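Local coordinates for beta-N-acetylhexosaminidase (Streptomyces plicatus, PDB 1JAK), which probably hydrolyses terminal N-acetylhexosamine residues from the non-reducing ends of glycans, as a family 20 glycoside hydrolase using substrate-assisted catalysis, at residues Y63-L68 with L76-H81; Y41-G46 with G84-R89; V109-R114 with H121-L126. All blocks are in the same frame, centred on the assembly; numbering follows the deposited sequence.

How the contacts relate
Following the chain from its N terminus, contact 2 opens first, at Y41-G46, and closes at G84-R89. Contact 1 is nested inside that loop: L76-H81, leading into strand 78-79, returns to helix 55-72 and closes a short loop. Contact 3 comes next in series and closes another, helix 116-129 folding back on strand 108-113. All three lie in the family 20 domain 2 region, on its mixed sheet. L64 and L68 of contact 1 pack on I86 and I43 of contact 2, respectively. V123 of contact 3 packs against Y63, L64 and L67, bringing the two helices together, while strands 86-90 and 108-113 are parallel neighbours joining contacts 2 and 3.

Contact 1. Residues Y63-L68 with L76-H81; sequences YLADLL and LPVTAH
L76 lays its side chain against one turn of helix 55-72, where A65 and L68, three residues apart, face it. L68 supplies the flank of its CB, on which one terminal methyl of L76 rests: CD1 of L76 stands 3.4 Å from CB of L68, closer than carbons normally pack. With CG anti to its own carbonyl carbon (chi1 -67°), L76 reaches obliquely across the helix surface towards L68. The CB of A65 is a small knob, received in the notch between the backbone O of L76 and the CG2 branch of V78. This CB of A65 is 3.7 Å from O of L76 and 4.0 Å from CG2 of V78. The small alanine thus lets the loop backbone draw close, the CA atoms of A65 and L76 lying 5.9 Å apart. These pieces belong to a beta-alpha-beta unit, in which helix 55-72 links the parallel strands 49-50 and 78-79; A65 and L64 also touch I49 on the first of them. No hydrogen bond joins the two segments directly, so the fit probably rests on shape and van der Waals contact, the one polar atom at the seam, O of L76, being satisfied by the guanidinium of R69.

Contact 2. Residues Y41-G46 with G84-R89; sequences YRITRG and GGIRLR
Y41 meets the backbone of G85 by van der Waals contact of its ring and hydroxyl; no hydrogen bond joins the two segments. The carbonyl O of G85 lies over one face of the phenol ring, 3.7 Å from CZ of Y41. That oxygen is also paired within the sheet, since it probably accepts a hydrogen bond from the backbone N of V109. Beside it, the hydroxyl rests on bare backbone: OH of Y41 is 3.3 Å from CA of G85, an approach possible because G85 has no side chain on the side where the hydroxyl lies. The polar partner of that hydroxyl is T47 OG1, to which it is hydrogen-bonded.

In the mixed sheet of this domain the two segments are not paired strands. Strand 41-42 runs antiparallel to strand 145-153, whereas strand 86-90 lies between strands 49-50 and 108-113 and is parallel to both. The contact is made by side chains, and by the backbone of G85, between separate parts of the sheet.

The apolar contacts centre on I86. Its CG1 approaches the Y41 ring obliquely, 4.2 Å from CE2 of Y41, and the two side chains cross at about a right angle. Further out, methyl meets methyl, with CD1 of I86 3.9 Å from CD1 of I43. Each isoleucine holds CG1 anti to its carbonyl carbon (chi1 -66° in I86 and -56° in I43) and then runs on extended, which carries the two CD1 groups to their meeting point. Helix 55-72 covers this pair.

Contact 3. Residues V109-R114 with H121-L126; sequences VTITAR and HGVQTL
I111 directs its longer branch at helix 116-129 through two torsions: a chi1 of -65° sets CG1 beside the backbone N, and a nearly straight chi2 of 175° stretches the branch, so that CD1 is carried out from the strand onto the helix surface at G122. There the methyl presses on peptide backbone, with CD1 of I111 3.7 Å from C of G122 and 3.9 Å from N of V123. The other branch of the same residue settles alongside, CG2 of I111 lying 4.0 Å from CA of G122. Glycine offers no side chain here, and the backbones can close to 6.2 Å between CA of I111 and CA of G122.

Strand 108-113 and helix 116-129 follow one another in the chain, and the helix folds back over the face of the sheet. The short segments run roughly antiparallel, at 149°, with their axes 9.0 Å apart at closest approach. Such a helix laid on a sheet is the basic alpha/beta layer of this domain, in which helix 55-72 takes part as well, V60 meeting V123.

One turn along the helix from G122, L126 faces the same side. Its CD2 lies 4.5 Å from CD1 of I111, and its CD1 4.4 Å from CG1 of V109, which brings the preceding inward-facing strand residue into the layer. V123 adds a smaller contact at the flank, CG2 to CD1 of I111 at 4.4 Å. Beyond this interface T125 is hydrogen-bonded to K187, and H121 meets W474 edge-to-face, both partners lying in the catalytic part of the chain.

Contact 1. Residues Y63-L68 with L76-H81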
ATOM      1  N   TYR A  63      19.859  -4.974  -2.948  1.00  9.08           N
ATOM      2  CA  TYR A  63      18.892  -4.120  -2.267  1.00  9.39           C
ATOM      3  C   TYR A  63      19.310  -3.926  -0.811  1.00  9.19           C
ATOM      4  O   TYR A  63      19.289  -2.811  -0.283  1.00 10.62           O
ATOM      5  CB  TYR A  63      17.503  -4.759  -2.316  1.00  9.65           C
ATOM      6  CG  TYR A  63      16.475  -4.051  -1.466  1.00 10.40           C
ATOM      7  CD1 TYR A  63      15.864  -2.876  -1.905  1.00  9.97           C
ATOM      8  CD2 TYR A  63      16.119  -4.551  -0.212  1.00  9.45           C
ATOM      9  CE1 TYR A  63      14.922  -2.219  -1.112  1.00 10.32           C
ATOM     10  CE2 TYR A  63      15.187  -3.901   0.585  1.00 10.65           C
ATOM     11  CZ  TYR A  63      14.592  -2.739   0.131  1.00  9.40           C
ATOM     12  OH  TYR A  63      13.663  -2.102   0.918  1.00 10.68           O
ATOM     13  N   LEU A  64      19.689  -5.023  -0.168  1.00  8.81           N
ATOM     14  CA  LEU A  64      20.116  -4.982   1.223  1.00  9.55           C
ATOM     15  C   LEU A  64      21.402  -4.171   1.381  1.00  8.68           C
ATOM     16  O   LEU A  64      21.504  -3.324   2.270  1.00  9.30           O
ATOM     17  CB  LEU A  64      20.335  -6.404   1.749  1.00  9.31           C
ATOM     18  CG  LEU A  64      20.968  -6.504   3.144  1.00  8.87           C
ATOM     19  CD1 LEU A  64      20.081  -5.805   4.167  1.00  8.59           C
ATOM     20  CD2 LEU A  64      21.162  -7.966   3.513  1.00 10.30           C
ATOM     21  N   ALA A  65      22.382  -4.438   0.521  1.00  8.83           N
ATOM     22  CA  ALA A  65      23.650  -3.719   0.586  1.00  9.99           C
ATOM     23  C   ALA A  65      23.406  -2.217   0.478  1.00 10.96           C
ATOM     24  O   ALA A  65      23.983  -1.432   1.234  1.00 11.29           O
ATOM     25  CB  ALA A  65      24.577  -4.185  -0.532  1.00 10.87           C
ATOM     26  N   ASP A  66      22.553  -1.821  -0.464  1.00 10.28           N
ATOM     27  CA  ASP A  66      22.236  -0.407  -0.650  1.00 12.05           C
ATOM     28  C   ASP A  66      21.620   0.212   0.605  1.00 11.93           C
ATOM     29  O   ASP A  66      21.861   1.382   0.908  1.00 12.05           O
ATOM     30  CB  ASP A  66      21.283  -0.211  -1.836  1.00 13.12           C
ATOM     31  CG  ASP A  66      21.968  -0.405  -3.179  1.00 16.14           C
ATOM     32  OD1 ASP A  66      23.217  -0.393  -3.225  1.00 17.28           O
ATOM     33  OD2 ASP A  66      21.255  -0.555  -4.196  1.00 17.80           O
ATOM     34  N   LEU A  67      20.819  -0.561   1.332  1.00 11.54           N
ATOM     35  CA  LEU A  67      20.198  -0.057   2.553  1.00 13.63           C
ATOM     36  C   LEU A  67      21.206   0.126   3.680  1.00 13.91           C
ATOM     37  O   LEU A  67      21.071   1.036   4.497  1.00 14.90           O
ATOM     38  CB  LEU A  67      19.110  -1.014   3.055  1.00 14.36           C
ATOM     39  CG  LEU A  67      17.768  -1.128   2.336  1.00 16.14           C
ATOM     40  CD1 LEU A  67      16.939  -2.211   3.010  1.00 15.98           C
ATOM     41  CD2 LEU A  67      17.040   0.207   2.381  1.00 15.51           C
ATOM     42  N   LEU A  68      22.217  -0.735   3.719  1.00 12.32           N
ATOM     43  CA  LEU A  68      23.203  -0.695   4.795  1.00 13.40           C
ATOM     44  C   LEU A  68      24.481   0.109   4.570  1.00 14.74           C
ATOM     45  O   LEU A  68      25.063   0.626   5.526  1.00 14.18           O
ATOM     46  CB  LEU A  68      23.599  -2.127   5.173  1.00 13.25           C
ATOM     47  CG  LEU A  68      22.478  -3.085   5.585  1.00 13.30           C
ATOM     48  CD1 LEU A  68      23.074  -4.439   5.953  1.00 14.24           C
ATOM     49  CD2 LEU A  68      21.713  -2.504   6.758  1.00 15.68           C
ATOM     50  N   LEU A  76      30.332  -4.108   1.940  1.00 14.15           N
ATOM     51  CA  LEU A  76      29.223  -5.054   1.838  1.00 14.22           C
ATOM     52  C   LEU A  76      29.051  -5.623   0.435  1.00 13.65           C
ATOM     53  O   LEU A  76      28.010  -5.448  -0.198  1.00 14.47           O
ATOM     54  CB  LEU A  76      27.922  -4.381   2.282  1.00 15.32           C
ATOM     55  CG  LEU A  76      27.861  -4.013   3.767  1.00 16.70           C
ATOM     56  CD1 LEU A  76      26.684  -3.086   4.017  1.00 18.62           C
ATOM     57  CD2 LEU A  76      27.747  -5.278   4.602  1.00 16.03           C
ATOM     58  N   PRO A  77      30.074  -6.326  -0.070  1.00 12.96           N
ATOM     59  CA  PRO A  77      29.979  -6.902  -1.413  1.00 12.19           C
ATOM     60  C   PRO A  77      28.936  -8.017  -1.465  1.00 12.36           C
ATOM     61  O   PRO A  77      28.742  -8.738  -0.486  1.00 11.28           O
ATOM     62  CB  PRO A  77      31.390  -7.422  -1.657  1.00 13.22           C
ATOM     63  CG  PRO A  77      31.807  -7.869  -0.290  1.00 12.95           C
ATOM     64  CD  PRO A  77      31.328  -6.732   0.591  1.00 13.07           C
ATOM     65  N   VAL A  78      28.260  -8.136  -2.603  1.00 11.74           N
ATOM     66  CA  VAL A  78      27.251  -9.174  -2.802  1.00 12.55           C
ATOM     67  C   VAL A  78      27.895 -10.225  -3.705  1.00 13.83           C
ATOM     68  O   VAL A  78      28.279  -9.933  -4.837  1.00 13.95           O
ATOM     69  CB  VAL A  78      25.984  -8.599  -3.469  1.00 13.53           C
ATOM     70  CG1 VAL A  78      24.964  -9.708  -3.719  1.00 14.33           C
ATOM     71  CG2 VAL A  78      25.384  -7.527  -2.574  1.00 12.61           C
ATOM     72  N   THR A  79      28.012 -11.443  -3.191  1.00 14.07           N
ATOM     73  CA  THR A  79      28.659 -12.527  -3.922  1.00 16.80           C
ATOM     74  C   THR A  79      27.903 -13.849  -3.854  1.00 16.29           C
ATOM     75  O   THR A  79      27.143 -14.098  -2.919  1.00 15.36           O
ATOM     76  CB  THR A  79      30.085 -12.748  -3.371  1.00 17.37           C
ATOM     77  OG1 THR A  79      30.656 -13.923  -3.953  1.00 21.64           O
ATOM     78  CG2 THR A  79      30.047 -12.902  -1.853  1.00 20.43           C
ATOM     79  N   ALA A  80      28.132 -14.698  -4.852  1.00 17.59           N
ATOM     80  CA  ALA A  80      27.495 -16.006  -4.919  1.00 19.02           C
ATOM     81  C   ALA A  80      28.487 -17.104  -4.536  1.00 21.32           C
ATOM     82  O   ALA A  80      28.308 -18.270  -4.889  1.00 21.28           O
ATOM     83  CB  ALA A  80      26.955 -16.253  -6.323  1.00 19.10           C
ATOM     84  N   HIS A  81      29.539 -16.722  -3.817  1.00 23.36           N
ATOM     85  CA  HIS A  81      30.553 -17.677  -3.376  1.00 25.99           C
ATOM     86  C   HIS A  81      31.054 -17.322  -1.978  1.00 25.32           C
ATOM     87  O   HIS A  81      30.976 -16.168  -1.558  1.00 24.06           O
ATOM     88  CB  HIS A  81      31.730 -17.700  -4.357  1.00 29.25           C
ATOM     89  CG  HIS A  81      31.334 -18.008  -5.767  1.00 33.48           C
ATOM     90  ND1 HIS A  81      31.065 -17.026  -6.696  1.00 35.51           N
ATOM     91  CD2 HIS A  81      31.127 -19.189  -6.398  1.00 35.16           C
ATOM     92  CE1 HIS A  81      30.711 -17.588  -7.838  1.00 35.99           C
ATOM     93  NE2 HIS A  81      30.739 -18.900  -7.684  1.00 36.66           N
TER

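Contact 2. Residues Y41-G46 with G84-R89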
ATOM      1  N   TYR A  41      24.373 -11.282  16.401  1.00 16.38           N
ATOM      2  CA  TYR A  41      25.332 -11.215  15.314  1.00 15.88           C
ATOM      3  C   TYR A  41      25.728  -9.753  15.272  1.00 16.32           C
ATOM      4  O   TYR A  41      24.942  -8.878  15.650  1.00 15.04           O
ATOM      5  CB  TYR A  41      24.709 -11.596  13.969  1.00 15.15           C
ATOM      6  CG  TYR A  41      25.659 -11.373  12.807  1.00 14.77           C
ATOM      7  CD1 TYR A  41      26.870 -12.065  12.733  1.00 14.75           C
ATOM      8  CD2 TYR A  41      25.367 -10.450  11.803  1.00 14.35           C
ATOM      9  CE1 TYR A  41      27.768 -11.842  11.689  1.00 14.37           C
ATOM     10  CE2 TYR A  41      26.259 -10.219  10.753  1.00 14.65           C
ATOM     11  CZ  TYR A  41      27.457 -10.918  10.704  1.00 15.57           C
ATOM     12  OH  TYR A  41      28.350 -10.690   9.678  1.00 15.30           O
ATOM     13  N   ARG A  42      26.943  -9.480  14.820  1.00 15.21           N
ATOM     14  CA  ARG A  42      27.410  -8.111  14.730  1.00 17.01           C
ATOM     15  C   ARG A  42      28.007  -7.912  13.350  1.00 16.27           C
ATOM     16  O   ARG A  42      28.957  -8.599  12.977  1.00 17.13           O
ATOM     17  CB  ARG A  42      28.478  -7.846  15.790  1.00 19.45           C
ATOM     18  CG  ARG A  42      28.838  -6.384  15.971  1.00 24.19           C
ATOM     19  CD  ARG A  42      30.172  -6.260  16.686  1.00 27.54           C
ATOM     20  NE  ARG A  42      30.369  -4.948  17.292  1.00 29.80           N
ATOM     21  CZ  ARG A  42      30.102  -4.666  18.563  1.00 30.15           C
ATOM     22  NH1 ARG A  42      29.623  -5.605  19.370  1.00 29.14           N
ATOM     23  NH2 ARG A  42      30.328  -3.446  19.033  1.00 31.20           N
ATOM     24  N   ILE A  43      27.440  -6.995  12.576  1.00 14.60           N
ATOM     25  CA  ILE A  43      27.977  -6.729  11.250  1.00 14.66           C
ATOM     26  C   ILE A  43      29.258  -5.924  11.439  1.00 15.68           C
ATOM     27  O   ILE A  43      29.266  -4.931  12.171  1.00 15.53           O
ATOM     28  CB  ILE A  43      27.003  -5.890  10.390  1.00 14.22           C
ATOM     29  CG1 ILE A  43      25.641  -6.583  10.304  1.00 13.31           C
ATOM     30  CG2 ILE A  43      27.583  -5.696   8.994  1.00 11.49           C
ATOM     31  CD1 ILE A  43      24.619  -5.819   9.473  1.00 14.73           C
ATOM     32  N   THR A  44      30.344  -6.365  10.809  1.00 16.33           N
ATOM     33  CA  THR A  44      31.610  -5.645  10.898  1.00 16.54           C
ATOM     34  C   THR A  44      32.053  -5.250   9.491  1.00 16.38           C
ATOM     35  O   THR A  44      31.480  -5.710   8.504  1.00 13.47           O
ATOM     36  CB  THR A  44      32.708  -6.483  11.612  1.00 16.17           C
ATOM     37  OG1 THR A  44      32.892  -7.731  10.941  1.00 19.39           O
ATOM     38  CG2 THR A  44      32.312  -6.741  13.062  1.00 18.69           C
ATOM     39  N   ARG A  45      33.067  -4.395   9.405  1.00 16.68           N
ATOM     40  CA  ARG A  45      33.554  -3.886   8.127  1.00 16.83           C
ATOM     41  C   ARG A  45      33.754  -4.899   7.006  1.00 14.93           C
ATOM     42  O   ARG A  45      33.515  -4.582   5.842  1.00 15.02           O
ATOM     43  CB  ARG A  45      34.852  -3.096   8.338  1.00 19.22           C
ATOM     44  CG  ARG A  45      36.084  -3.942   8.628  1.00 24.37           C
ATOM     45  CD  ARG A  45      37.236  -3.072   9.133  1.00 27.03           C
ATOM     46  NE  ARG A  45      37.476  -1.904   8.288  1.00 29.11           N
ATOM     47  CZ  ARG A  45      37.971  -1.951   7.053  1.00 31.04           C
ATOM     48  NH1 ARG A  45      38.287  -3.118   6.504  1.00 31.01           N
ATOM     49  NH2 ARG A  45      38.151  -0.830   6.367  1.00 31.77           N
ATOM     50  N   GLY A  46      34.176  -6.112   7.343  1.00 14.68           N
ATOM     51  CA  GLY A  46      34.415  -7.108   6.309  1.00 14.34           C
ATOM     52  C   GLY A  46      33.260  -8.032   5.972  1.00 14.16           C
ATOM     53  O   GLY A  46      33.432  -8.997   5.229  1.00 15.00           O
ATOM     54  N   GLY A  84      29.520 -15.847   3.490  1.00 23.45           N
ATOM     55  CA  GLY A  84      29.254 -14.519   4.016  1.00 20.12           C
ATOM     56  C   GLY A  84      28.555 -14.438   5.363  1.00 19.17           C
ATOM     57  O   GLY A  84      27.787 -15.327   5.738  1.00 19.59           O
ATOM     58  N   GLY A  85      28.824 -13.351   6.082  1.00 16.47           N
ATOM     59  CA  GLY A  85      28.227 -13.128   7.387  1.00 15.32           C
ATOM     60  C   GLY A  85      26.718 -12.995   7.307  1.00 14.55           C
ATOM     61  O   GLY A  85      26.009 -13.318   8.258  1.00 16.05           O
ATOM     62  N   ILE A  86      26.229 -12.487   6.181  1.00 12.87           N
ATOM     63  CA  ILE A  86      24.792 -12.352   5.959  1.00 11.99           C
ATOM     64  C   ILE A  86      24.499 -13.194   4.729  1.00 12.54           C
ATOM     65  O   ILE A  86      25.018 -12.923   3.647  1.00 13.40           O
ATOM     66  CB  ILE A  86      24.378 -10.890   5.678  1.00 12.01           C
ATOM     67  CG1 ILE A  86      24.619 -10.034   6.922  1.00 12.59           C
ATOM     68  CG2 ILE A  86      22.902 -10.836   5.283  1.00 13.56           C
ATOM     69  CD1 ILE A  86      24.333  -8.557   6.724  1.00 13.41           C
ATOM     70  N   ARG A  87      23.679 -14.224   4.896  1.00 12.32           N
ATOM     71  CA  ARG A  87      23.356 -15.106   3.785  1.00 13.25           C
ATOM     72  C   ARG A  87      21.876 -15.107   3.442  1.00 12.99           C
ATOM     73  O   ARG A  87      21.024 -15.235   4.320  1.00 12.97           O
ATOM     74  CB  ARG A  87      23.796 -16.537   4.102  1.00 16.73           C
ATOM     75  CG  ARG A  87      23.421 -17.563   3.033  1.00 20.78           C
ATOM     76  CD  ARG A  87      24.657 -18.227   2.448  1.00 27.61           C
ATOM     77  NE  ARG A  87      24.341 -19.325   1.533  1.00 29.01           N
ATOM     78  CZ  ARG A  87      23.739 -19.185   0.353  1.00 31.47           C
ATOM     79  NH1 ARG A  87      23.370 -17.986  -0.082  1.00 29.78           N
ATOM     80  NH2 ARG A  87      23.511 -20.254  -0.402  1.00 32.20           N
ATOM     81  N   LEU A  88      21.590 -14.956   2.154  1.00 12.14           N
ATOM     82  CA  LEU A  88      20.224 -14.973   1.653  1.00 13.32           C
ATOM     83  C   LEU A  88      20.147 -16.234   0.803  1.00 13.69           C
ATOM     84  O   LEU A  88      20.832 -16.347  -0.214  1.00 13.65           O
ATOM     85  CB  LEU A  88      19.953 -13.733   0.794  1.00 12.94           C
ATOM     86  CG  LEU A  88      20.282 -12.384   1.443  1.00 13.92           C
ATOM     87  CD1 LEU A  88      19.882 -11.255   0.499  1.00 14.14           C
ATOM     88  CD2 LEU A  88      19.549 -12.252   2.770  1.00 13.76           C
ATOM     89  N   ARG A  89      19.329 -17.192   1.223  1.00 14.70           N
ATOM     90  CA  ARG A  89      19.232 -18.438   0.478  1.00 16.96           C
ATOM     91  C   ARG A  89      17.824 -18.891   0.146  1.00 17.16           C
ATOM     92  O   ARG A  89      16.912 -18.794   0.967  1.00 15.86           O
ATOM     93  CB  ARG A  89      19.962 -19.550   1.236  1.00 19.79           C
ATOM     94  CG  ARG A  89      19.535 -19.721   2.681  1.00 23.23           C
ATOM     95  CD  ARG A  89      20.499 -20.638   3.426  1.00 27.73           C
ATOM     96  NE  ARG A  89      20.465 -22.009   2.923  1.00 30.47           N
ATOM     97  CZ  ARG A  89      19.490 -22.875   3.180  1.00 32.88           C
ATOM     98  NH1 ARG A  89      18.463 -22.514   3.939  1.00 33.38           N
ATOM     99  NH2 ARG A  89      19.540 -24.103   2.681  1.00 33.29           N
TER

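Contact 3. Residues V109-R114 with H121-L126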
ATOM      1  N   VAL A 109      24.011 -14.090  10.071  1.00 13.43           N
ATOM      2  CA  VAL A 109      22.566 -13.994   9.920  1.00 13.45           C
ATOM      3  C   VAL A 109      22.202 -14.679   8.616  1.00 13.30           C
ATOM      4  O   VAL A 109      22.799 -14.405   7.573  1.00 13.83           O
ATOM      5  CB  VAL A 109      22.084 -12.525   9.861  1.00 13.48           C
ATOM      6  CG1 VAL A 109      20.617 -12.472   9.447  1.00 15.18           C
ATOM      7  CG2 VAL A 109      22.255 -11.870  11.222  1.00 15.64           C
ATOM      8  N   THR A 110      21.239 -15.590   8.681  1.00 12.85           N
ATOM      9  CA  THR A 110      20.800 -16.298   7.494  1.00 12.58           C
ATOM     10  C   THR A 110      19.302 -16.138   7.309  1.00 12.23           C
ATOM     11  O   THR A 110      18.522 -16.409   8.221  1.00 12.29           O
ATOM     12  CB  THR A 110      21.116 -17.801   7.578  1.00 14.79           C
ATOM     13  OG1 THR A 110      22.532 -17.987   7.692  1.00 15.26           O
ATOM     14  CG2 THR A 110      20.617 -18.521   6.330  1.00 14.90           C
ATOM     15  N   ILE A 111      18.915 -15.676   6.127  1.00 11.25           N
ATOM     16  CA  ILE A 111      17.507 -15.510   5.793  1.00 10.81           C
ATOM     17  C   ILE A 111      17.215 -16.551   4.724  1.00 11.56           C
ATOM     18  O   ILE A 111      17.823 -16.542   3.654  1.00 11.06           O
ATOM     19  CB  ILE A 111      17.215 -14.103   5.241  1.00 10.86           C
ATOM     20  CG1 ILE A 111      17.466 -13.060   6.334  1.00 10.78           C
ATOM     21  CG2 ILE A 111      15.767 -14.022   4.750  1.00 11.92           C
ATOM     22  CD1 ILE A 111      17.317 -11.623   5.866  1.00 11.14           C
ATOM     23  N   THR A 112      16.296 -17.459   5.030  1.00 10.88           N
ATOM     24  CA  THR A 112      15.933 -18.522   4.104  1.00 11.86           C
ATOM     25  C   THR A 112      14.478 -18.384   3.671  1.00 11.15           C
ATOM     26  O   THR A 112      13.610 -18.089   4.488  1.00 11.28           O
ATOM     27  CB  THR A 112      16.119 -19.906   4.761  1.00 13.65           C
ATOM     28  OG1 THR A 112      17.465 -20.034   5.238  1.00 13.84           O
ATOM     29  CG2 THR A 112      15.831 -21.012   3.759  1.00 14.90           C
ATOM     30  N   ALA A 113      14.219 -18.601   2.387  1.00 11.82           N
ATOM     31  CA  ALA A 113      12.862 -18.504   1.854  1.00 12.87           C
ATOM     32  C   ALA A 113      12.727 -19.325   0.579  1.00 13.89           C
ATOM     33  O   ALA A 113      13.724 -19.774   0.013  1.00 14.47           O
ATOM     34  CB  ALA A 113      12.518 -17.046   1.572  1.00 11.70           C
ATOM     35  N   ARG A 114      11.492 -19.519   0.123  1.00 13.76           N
ATOM     36  CA  ARG A 114      11.256 -20.276  -1.098  1.00 16.14           C
ATOM     37  C   ARG A 114      11.383 -19.354  -2.304  1.00 16.40           C
ATOM     38  O   ARG A 114      11.827 -19.774  -3.372  1.00 17.25           O
ATOM     39  CB  ARG A 114       9.861 -20.908  -1.083  1.00 17.68           C
ATOM     40  CG  ARG A 114       9.622 -21.884   0.057  1.00 22.00           C
ATOM     41  CD  ARG A 114       8.201 -22.434   0.009  1.00 25.11           C
ATOM     42  NE  ARG A 114       7.976 -23.274  -1.164  1.00 28.50           N
ATOM     43  CZ  ARG A 114       8.455 -24.507  -1.303  1.00 31.74           C
ATOM     44  NH1 ARG A 114       9.185 -25.051  -0.338  1.00 33.31           N
ATOM     45  NH2 ARG A 114       8.210 -25.198  -2.409  1.00 33.43           N
ATOM     46  N   HIS A 121      11.166  -9.820   2.386  1.00  8.92           N
ATOM     47  CA  HIS A 121      10.450  -9.595   3.635  1.00  8.80           C
ATOM     48  C   HIS A 121      11.379  -9.842   4.820  1.00  8.78           C
ATOM     49  O   HIS A 121      11.299  -9.147   5.832  1.00  8.30           O
ATOM     50  CB  HIS A 121       9.219 -10.499   3.689  1.00  8.78           C
ATOM     51  CG  HIS A 121       8.186 -10.153   2.662  1.00 10.24           C
ATOM     52  ND1 HIS A 121       7.282 -11.070   2.172  1.00  8.78           N
ATOM     53  CD2 HIS A 121       7.921  -8.986   2.027  1.00 11.19           C
ATOM     54  CE1 HIS A 121       6.507 -10.485   1.275  1.00 10.25           C
ATOM     55  NE2 HIS A 121       6.874  -9.220   1.167  1.00 10.75           N
ATOM     56  N   GLY A 122      12.270 -10.823   4.687  1.00  8.30           N
ATOM     57  CA  GLY A 122      13.212 -11.099   5.761  1.00  8.66           C
ATOM     58  C   GLY A 122      14.106  -9.890   5.975  1.00  8.32           C
ATOM     59  O   GLY A 122      14.480  -9.562   7.103  1.00  8.31           O
ATOM     60  N   VAL A 123      14.453  -9.226   4.878  1.00  8.04           N
ATOM     61  CA  VAL A 123      15.289  -8.033   4.938  1.00  7.71           C
ATOM     62  C   VAL A 123      14.562  -6.921   5.691  1.00  7.81           C
ATOM     63  O   VAL A 123      15.170  -6.199   6.475  1.00  7.25           O
ATOM     64  CB  VAL A 123      15.667  -7.545   3.513  1.00  7.96           C
ATOM     65  CG1 VAL A 123      16.209  -6.118   3.563  1.00  8.15           C
ATOM     66  CG2 VAL A 123      16.720  -8.473   2.917  1.00  8.87           C
ATOM     67  N   GLN A 124      13.256  -6.790   5.467  1.00  8.00           N
ATOM     68  CA  GLN A 124      12.490  -5.756   6.152  1.00  6.90           C
ATOM     69  C   GLN A 124      12.513  -5.985   7.663  1.00  7.79           C
ATOM     70  O   GLN A 124      12.460  -5.043   8.446  1.00  8.72           O
ATOM     71  CB  GLN A 124      11.043  -5.731   5.651  1.00  6.48           C
ATOM     72  CG  GLN A 124      10.900  -5.462   4.153  1.00  8.27           C
ATOM     73  CD  GLN A 124      11.697  -4.251   3.690  1.00  9.58           C
ATOM     74  OE1 GLN A 124      11.823  -3.260   4.409  1.00  6.99           O
ATOM     75  NE2 GLN A 124      12.227  -4.323   2.474  1.00  9.82           N
ATOM     76  N   THR A 125      12.585  -7.245   8.071  1.00  8.48           N
ATOM     77  CA  THR A 125      12.649  -7.564   9.488  1.00  8.53           C
ATOM     78  C   THR A 125      14.050  -7.235   9.998  1.00  7.83           C
ATOM     79  O   THR A 125      14.212  -6.641  11.066  1.00  8.52           O
ATOM     80  CB  THR A 125      12.345  -9.051   9.727  1.00  7.93           C
ATOM     81  OG1 THR A 125      10.955  -9.283   9.471  1.00  8.97           O
ATOM     82  CG2 THR A 125      12.678  -9.455  11.162  1.00  9.12           C
ATOM     83  N   LEU A 126      15.058  -7.610   9.218  1.00  8.43           N
ATOM     84  CA  LEU A 126      16.444  -7.355   9.596  1.00  9.46           C
ATOM     85  C   LEU A 126      16.724  -5.877   9.853  1.00  9.80           C
ATOM     86  O   LEU A 126      17.412  -5.529  10.815  1.00  9.98           O
ATOM     87  CB  LEU A 126      17.391  -7.878   8.509  1.00  8.77           C
ATOM     88  CG  LEU A 126      18.888  -7.636   8.729  1.00 10.32           C
ATOM     89  CD1 LEU A 126      19.342  -8.296  10.034  1.00  9.23           C
ATOM     90  CD2 LEU A 126      19.667  -8.203   7.549  1.00 10.46           C
TER